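Local coordinates for protein beta sliding clamp (Caulobacter crescentus, PDB 5WCE) that probably tethers DNA polymerases and other proteins to DNA as a ring-shaped head-to-tail homodimer, giving replication its processivity, at residues A[169-180]-A[192-203]; A[258-266]-A[356-364]. All coordinates share one frame; numbering follows the deposited sequence.

Interaction 1 (A[169-180]-A[192-203])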
# COMPACT_ATOMS: atom_id res chain seq x y z
N HIS A 169 0.05 12.48 -31.73
CA HIS A 169 0.00 13.07 -33.03
C HIS A 169 1.38 13.54 -33.52
O HIS A 169 2.33 13.60 -32.74
CB HIS A 169 -0.95 14.27 -33.06
CG HIS A 169 -0.55 15.39 -32.14
ND1 HIS A 169 -0.41 15.22 -30.77
CD2 HIS A 169 -0.27 16.69 -32.39
CE1 HIS A 169 -0.04 16.37 -30.23
NE2 HIS A 169 0.03 17.28 -31.19
N THR A 170 1.47 13.92 -34.79
CA THR A 170 2.71 14.46 -35.26
C THR A 170 2.56 15.93 -35.63
O THR A 170 1.52 16.34 -36.10
CB THR A 170 3.23 13.74 -36.47
OG1 THR A 170 2.25 13.84 -37.50
CG2 THR A 170 3.54 12.29 -36.15
N VAL A 171 3.62 16.69 -35.44
CA VAL A 171 3.68 18.09 -35.81
C VAL A 171 4.95 18.35 -36.62
O VAL A 171 5.97 17.68 -36.41
CB VAL A 171 3.66 19.01 -34.60
CG1 VAL A 171 2.34 18.92 -33.89
CG2 VAL A 171 4.82 18.72 -33.66
N ASN A 172 4.86 19.29 -37.57
CA ASN A 172 6.00 19.69 -38.38
C ASN A 172 6.56 20.92 -37.71
O ASN A 172 6.02 21.99 -37.88
CB ASN A 172 5.59 19.99 -39.85
CG ASN A 172 6.71 20.67 -40.65
OD1 ASN A 172 7.88 20.48 -40.32
ND2 ASN A 172 6.35 21.56 -41.60
N GLU A 173 7.63 20.76 -36.94
CA GLU A 173 8.31 21.89 -36.28
C GLU A 173 9.83 21.70 -36.36
O GLU A 173 10.35 20.56 -36.36
CB GLU A 173 7.88 22.04 -34.80
CG GLU A 173 6.69 22.96 -34.62
CD GLU A 173 6.07 22.91 -33.23
OE1 GLU A 173 6.81 22.74 -32.23
OE2 GLU A 173 4.83 23.07 -33.12
N GLY A 174 10.56 22.83 -36.33
CA GLY A 174 12.03 22.86 -36.19
C GLY A 174 12.80 22.10 -37.27
O GLY A 174 13.89 21.56 -37.00
N GLY A 175 12.26 22.07 -38.50
CA GLY A 175 12.88 21.39 -39.65
C GLY A 175 12.71 19.87 -39.63
O GLY A 175 13.44 19.15 -40.32
N GLU A 176 11.77 19.39 -38.83
CA GLU A 176 11.67 17.99 -38.51
C GLU A 176 10.18 17.76 -38.21
O GLU A 176 9.51 18.59 -37.60
CB GLU A 176 12.51 17.71 -37.24
CG GLU A 176 13.20 16.35 -37.26
CD GLU A 176 13.85 15.97 -35.93
OE1 GLU A 176 13.33 16.37 -34.85
OE2 GLU A 176 14.89 15.26 -35.97
N THR A 177 9.70 16.57 -38.52
CA THR A 177 8.44 16.12 -37.95
C THR A 177 8.69 15.45 -36.57
O THR A 177 9.57 14.62 -36.43
CB THR A 177 7.71 15.19 -38.93
OG1 THR A 177 7.41 15.93 -40.12
CG2 THR A 177 6.43 14.68 -38.32
N LYS A 178 7.91 15.83 -35.59
CA LYS A 178 7.97 15.22 -34.26
C LYS A 178 6.76 14.35 -33.98
O LYS A 178 5.67 14.73 -34.32
CB LYS A 178 8.07 16.34 -33.24
CG LYS A 178 9.48 16.93 -33.33
CD LYS A 178 9.47 18.40 -33.12
CE LYS A 178 10.91 18.89 -33.18
NZ LYS A 178 10.92 20.22 -32.55
N LEU A 179 6.97 13.19 -33.38
CA LEU A 179 5.89 12.44 -32.72
C LEU A 179 5.71 13.04 -31.30
O LEU A 179 6.66 13.02 -30.51
CB LEU A 179 6.24 10.96 -32.65
CG LEU A 179 5.23 10.01 -31.99
CD1 LEU A 179 3.93 10.03 -32.76
CD2 LEU A 179 5.75 8.59 -31.93
N ARG A 180 4.49 13.52 -31.01
CA ARG A 180 4.21 14.31 -29.83
C ARG A 180 3.06 13.70 -29.02
O ARG A 180 2.09 13.19 -29.59
CB ARG A 180 3.86 15.77 -30.23
CG ARG A 180 3.52 16.70 -29.05
CD ARG A 180 3.18 18.08 -29.56
NE ARG A 180 4.37 18.81 -29.96
CZ ARG A 180 4.37 20.09 -30.39
NH1 ARG A 180 3.23 20.79 -30.52
NH2 ARG A 180 5.52 20.68 -30.72
N ALA A 192 5.35 16.21 -24.49
CA ALA A 192 6.63 15.59 -24.76
C ALA A 192 6.69 15.14 -26.19
O ALA A 192 5.67 14.73 -26.78
CB ALA A 192 6.89 14.45 -23.81
N GLU A 193 7.87 15.25 -26.80
CA GLU A 193 8.00 14.89 -28.19
C GLU A 193 9.36 14.31 -28.50
O GLU A 193 10.31 14.44 -27.73
CB GLU A 193 7.68 16.09 -29.07
CG GLU A 193 8.76 17.18 -29.03
CD GLU A 193 8.34 18.52 -29.55
OE1 GLU A 193 7.21 18.62 -30.06
OE2 GLU A 193 9.18 19.46 -29.45
N MET A 194 9.41 13.63 -29.65
CA MET A 194 10.62 13.00 -30.18
C MET A 194 10.64 13.16 -31.68
O MET A 194 9.60 13.44 -32.27
CB MET A 194 10.64 11.51 -29.84
CG MET A 194 9.45 10.72 -30.47
SD MET A 194 9.39 8.97 -30.03
CE MET A 194 10.77 8.46 -31.07
N PRO A 195 11.82 12.98 -32.32
CA PRO A 195 11.82 12.92 -33.78
C PRO A 195 10.90 11.80 -34.26
O PRO A 195 10.93 10.71 -33.70
CB PRO A 195 13.29 12.63 -34.15
CG PRO A 195 14.09 13.00 -32.93
CD PRO A 195 13.17 12.81 -31.75
N ALA A 196 10.08 12.09 -35.27
CA ALA A 196 9.08 11.12 -35.72
C ALA A 196 9.77 9.90 -36.29
O ALA A 196 10.57 10.03 -37.21
CB ALA A 196 8.14 11.75 -36.73
N PRO A 197 9.48 8.70 -35.74
CA PRO A 197 10.00 7.47 -36.36
C PRO A 197 9.62 7.36 -37.82
O PRO A 197 8.63 7.97 -38.27
CB PRO A 197 9.32 6.34 -35.57
CG PRO A 197 8.83 6.95 -34.33
CD PRO A 197 8.61 8.42 -34.60
N GLU A 198 10.43 6.64 -38.59
CA GLU A 198 10.10 6.37 -39.97
C GLU A 198 8.73 5.67 -40.02
O GLU A 198 8.52 4.71 -39.29
CB GLU A 198 11.19 5.50 -40.61
CG GLU A 198 10.97 5.22 -42.07
CD GLU A 198 12.07 4.36 -42.66
OE1 GLU A 198 13.01 4.96 -43.24
OE2 GLU A 198 11.96 3.10 -42.57
N GLY A 199 7.82 6.21 -40.84
CA GLY A 199 6.46 5.69 -40.95
C GLY A 199 5.40 6.35 -40.07
O GLY A 199 4.22 6.17 -40.27
N ALA A 200 5.82 7.15 -39.09
CA ALA A 200 4.88 7.82 -38.23
C ALA A 200 4.45 9.13 -38.78
O ALA A 200 3.48 9.68 -38.30
CB ALA A 200 5.51 8.05 -36.87
N VAL A 201 5.17 9.67 -39.77
CA VAL A 201 4.97 11.08 -40.17
C VAL A 201 3.58 11.10 -40.79
O VAL A 201 3.26 10.25 -41.63
CB VAL A 201 6.03 11.54 -41.19
CG1 VAL A 201 5.71 12.90 -41.81
CG2 VAL A 201 7.42 11.53 -40.57
N GLY A 202 2.71 12.00 -40.33
CA GLY A 202 1.34 12.04 -40.87
C GLY A 202 0.33 10.97 -40.41
O GLY A 202 -0.70 10.81 -41.02
N ILE A 203 0.62 10.23 -39.35
CA ILE A 203 -0.45 9.45 -38.66
C ILE A 203 -1.61 10.37 -38.26
O ILE A 203 -1.37 11.55 -37.95
CB ILE A 203 0.04 8.72 -37.37
CG1 ILE A 203 0.74 9.66 -36.39
CG2 ILE A 203 0.90 7.52 -37.75
CD1 ILE A 203 0.72 9.15 -34.97
O HOH W 1 -1.04 13.78 -36.36
O HOH W 2 8.59 21.15 -31.95
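Arg180 and Glu193 lie side by side on one face of the sheet, as a non-hydrogen-bonded pair of the antiparallel hairpin formed by strands 176-184 and 188-195, in the central domain of this DNA clamp. The guanidinium grips the carboxylate side-on, with NE and NH2 both directed at the single oxygen OE1. NH2 lies 2.7 Å from Glu193 OE1 and uses its syn lone pair, while NE meets the same oxygen nearly end-on; the two flat groups are only 28° apart. Arg180 is extended as far as CD and then bends (chi3 -75°), which turns NE and NH2 to this oxygen. An arginine suits the site because all three of its nitrogens are engaged: NH2 is shared with Glu173 OE1 at 2.9 Å, and NH1 bonds to the hydroxyl of Tyr257. The carboxylate's second oxygen, Glu193 OE2, has a long salt bridge to Lys178 NZ (3.6 Å) and a water that also binds Lys178 NZ. The two positive side chains probably offset the nearness of the two carboxylates.

Backbone groups are satisfied in the usual antiparallel way. Met194 N donates to Leu179 O at 2.9 Å, and a weaker bond returns from Leu179 N to Met194 O. Pro195 sits in a non-hydrogen-bonded position, where its lack of an N-H costs nothing, and Ala196 N donates next, to Thr177 O (2.8 Å). On the face carrying Leu179 and Met194 the contact is apolar. Farther along, a water links Thr170 N to Ile203 O, and Gly202 N reaches Thr170 OG1 in a weak bond of 3.4 Å.

Interaction 2 (A[258-266]-A[356-364])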
# COMPACT_ATOMS: atom_id res chain seq x y z
N MET A 258 -2.30 24.25 -28.70
CA MET A 258 -1.32 25.27 -29.13
C MET A 258 -1.71 26.69 -28.66
O MET A 258 -0.84 27.50 -28.36
CB MET A 258 -1.05 25.20 -30.64
CG MET A 258 -0.27 23.92 -30.99
SD MET A 258 -0.19 23.51 -32.74
CE MET A 258 0.02 21.74 -32.68
N ARG A 259 -3.02 26.95 -28.49
CA ARG A 259 -3.54 28.24 -28.02
C ARG A 259 -3.34 28.50 -26.53
O ARG A 259 -3.36 29.64 -26.06
CB ARG A 259 -5.04 28.36 -28.35
N VAL A 260 -3.14 27.42 -25.79
CA VAL A 260 -2.96 27.43 -24.35
C VAL A 260 -1.47 27.53 -23.98
O VAL A 260 -1.15 27.97 -22.88
CB VAL A 260 -3.56 26.13 -23.75
CG1 VAL A 260 -3.55 26.21 -22.22
CG2 VAL A 260 -4.99 25.90 -24.26
N ILE A 261 -0.58 27.07 -24.85
CA ILE A 261 0.83 27.01 -24.55
C ILE A 261 1.39 28.37 -24.87
O ILE A 261 1.46 28.77 -26.04
CB ILE A 261 1.60 25.91 -25.31
CG1 ILE A 261 1.06 24.54 -24.91
CG2 ILE A 261 3.10 26.02 -25.00
CD1 ILE A 261 1.78 23.35 -25.50
N PRO A 262 1.79 29.11 -23.82
CA PRO A 262 2.27 30.47 -24.05
C PRO A 262 3.58 30.55 -24.86
O PRO A 262 4.54 29.84 -24.56
CB PRO A 262 2.45 31.05 -22.64
CG PRO A 262 2.44 29.89 -21.71
CD PRO A 262 2.03 28.64 -22.45
N ARG A 263 3.61 31.44 -25.85
CA ARG A 263 4.81 31.61 -26.70
C ARG A 263 5.61 32.83 -26.34
O ARG A 263 6.81 32.86 -26.62
CB ARG A 263 4.41 31.74 -28.16
CG ARG A 263 3.75 30.51 -28.73
CD ARG A 263 3.25 30.79 -30.15
NE ARG A 263 2.85 29.54 -30.78
N ASP A 264 4.95 33.82 -25.77
CA ASP A 264 5.54 35.14 -25.62
C ASP A 264 5.79 35.54 -24.19
O ASP A 264 6.03 36.71 -23.95
CB ASP A 264 4.59 36.15 -26.28
CG ASP A 264 4.31 35.82 -27.74
OD1 ASP A 264 5.26 35.37 -28.42
OD2 ASP A 264 3.16 36.00 -28.18
N ASN A 265 5.72 34.61 -23.22
CA ASN A 265 5.87 35.02 -21.81
C ASN A 265 7.28 35.58 -21.55
O ASN A 265 8.24 34.89 -21.77
CB ASN A 265 5.61 33.85 -20.83
CG ASN A 265 4.14 33.53 -20.64
OD1 ASN A 265 3.28 34.02 -21.39
ND2 ASN A 265 3.83 32.66 -19.64
N ALA A 266 7.39 36.81 -21.07
CA ALA A 266 8.68 37.54 -21.06
C ALA A 266 9.33 37.61 -19.67
O ALA A 266 10.50 37.92 -19.60
CB ALA A 266 8.48 38.97 -21.60
N PRO A 356 -0.29 37.60 -13.65
CA PRO A 356 -0.73 36.56 -12.70
C PRO A 356 -1.97 35.77 -13.12
O PRO A 356 -2.26 34.78 -12.48
CB PRO A 356 -1.03 37.37 -11.43
CG PRO A 356 -0.06 38.51 -11.51
CD PRO A 356 -0.10 38.90 -12.95
N ALA A 357 -2.71 36.24 -14.12
CA ALA A 357 -3.93 35.58 -14.60
C ALA A 357 -3.63 34.65 -15.79
O ALA A 357 -4.53 33.93 -16.23
CB ALA A 357 -4.98 36.61 -14.98
N SER A 358 -2.39 34.66 -16.29
CA SER A 358 -2.06 33.95 -17.52
C SER A 358 -1.37 32.61 -17.27
O SER A 358 -0.65 32.44 -16.30
CB SER A 358 -1.15 34.85 -18.37
OG SER A 358 -1.90 36.02 -18.72
N PRO A 359 -1.52 31.67 -18.23
CA PRO A 359 -0.76 30.43 -18.13
C PRO A 359 0.75 30.66 -18.03
O PRO A 359 1.28 31.55 -18.69
CB PRO A 359 -1.09 29.70 -19.46
CG PRO A 359 -2.40 30.29 -19.88
CD PRO A 359 -2.34 31.74 -19.45
N THR A 360 1.43 29.77 -17.29
CA THR A 360 2.82 29.83 -17.05
C THR A 360 3.47 28.64 -17.73
O THR A 360 2.99 27.56 -17.61
CB THR A 360 3.08 29.81 -15.52
OG1 THR A 360 2.53 31.00 -14.94
CG2 THR A 360 4.51 29.78 -15.20
N LEU A 361 4.60 28.87 -18.40
CA LEU A 361 5.36 27.82 -19.10
C LEU A 361 6.50 27.41 -18.20
O LEU A 361 7.16 28.27 -17.58
CB LEU A 361 5.94 28.37 -20.41
CG LEU A 361 6.65 27.41 -21.33
CD1 LEU A 361 5.61 26.44 -21.84
CD2 LEU A 361 7.29 28.09 -22.54
N VAL A 362 6.74 26.12 -18.10
CA VAL A 362 7.93 25.61 -17.44
C VAL A 362 8.70 24.79 -18.46
O VAL A 362 8.10 23.89 -19.14
CB VAL A 362 7.58 24.74 -16.23
CG1 VAL A 362 8.84 24.38 -15.45
CG2 VAL A 362 6.58 25.47 -15.33
N VAL A 363 9.97 25.10 -18.62
CA VAL A 363 10.82 24.39 -19.55
C VAL A 363 11.99 23.76 -18.81
O VAL A 363 12.38 24.21 -17.74
CB VAL A 363 11.30 25.21 -20.76
CG1 VAL A 363 10.12 25.67 -21.65
CG2 VAL A 363 12.13 26.35 -20.38
N ASP A 364 12.52 22.70 -19.40
CA ASP A 364 13.57 21.90 -18.81
C ASP A 364 14.84 22.17 -19.63
O ASP A 364 14.93 21.73 -20.79
CB ASP A 364 13.25 20.41 -18.88
CG ASP A 364 14.28 19.57 -18.18
OD1 ASP A 364 15.45 20.05 -18.01
OD2 ASP A 364 13.96 18.41 -17.81
O HOH W 3 0.43 33.16 -20.98
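Pro262 pushes its ring between Pro359 and Leu361, where the loop between strands 243-248 and 267-272 crosses strand 360-364, an inner strand of an antiparallel sheet in the C-terminal domain of the clamp. CG is the leading point of this bump. It sits between Pro359 CB, at 4.2 Å, and Leu361 CB, at 4.0 Å, with Pro359 O closer still at 3.6 Å. A proline suits the place: the closed ring offers a compact apolar knob, and the hollow is bounded by Pro359, just before strand 360-364, and by Leu361 within it.

Leu361 fits the other way round, its two methyls reaching different parts of segment 258-266. With CG anti to the backbone N (chi1 -174°), the branch places CD1 4.1 Å from Ile261 CG2, and CD2 comes up to the carbonyl oxygen of Pro262. The leucine and isoleucine side chains cross at a slant. Ile261 and Pro359 also touch Val373 of the adjoining strand 370-374, which widens the apolar floor. At the other flank Pro359 CB lies 3.8 Å from Val260 O, so its ring packs against backbone as well as side chain.

One polar clasp closes the contact. Asn265 ND2 gives a hydrogen to Pro359 O at 2.9 Å (161°), in the plane of both the amide and the carbonyl, and bonds also to Arg352 O on strand 348-353. Asparagine fits because its short amide carries donor and acceptor together. Replaced by alanine, this position would probably leave Pro359 O and Arg352 O without the amide donor, and the loop freer to shift from the strand. A water completes the clasp, donating to Asn265 OD1 and to Pro359 O.

How the interactions relate
Interaction 1 closes before interaction 2 opens along the chain, and their centres are 22 Å apart. The first lies in the central domain; the second belongs to the C-terminal domain. One eight-stranded antiparallel sheet nevertheless reaches both: strands 165-173, 176-184 and 188-195 run on to 370-374, 360-364, 348-353 and 267-272, the central domain's edge pairing with the C-terminal domain's at 188-195 and 370-374. The contacts also touch directly, Met258 CE lying 3.8 Å from Val171 CG1 and close to Arg180 NH1. Sheet and segment 258-266 thus join the two domains within one subunit, consistent with a continuous arc of the dimeric ring around DNA.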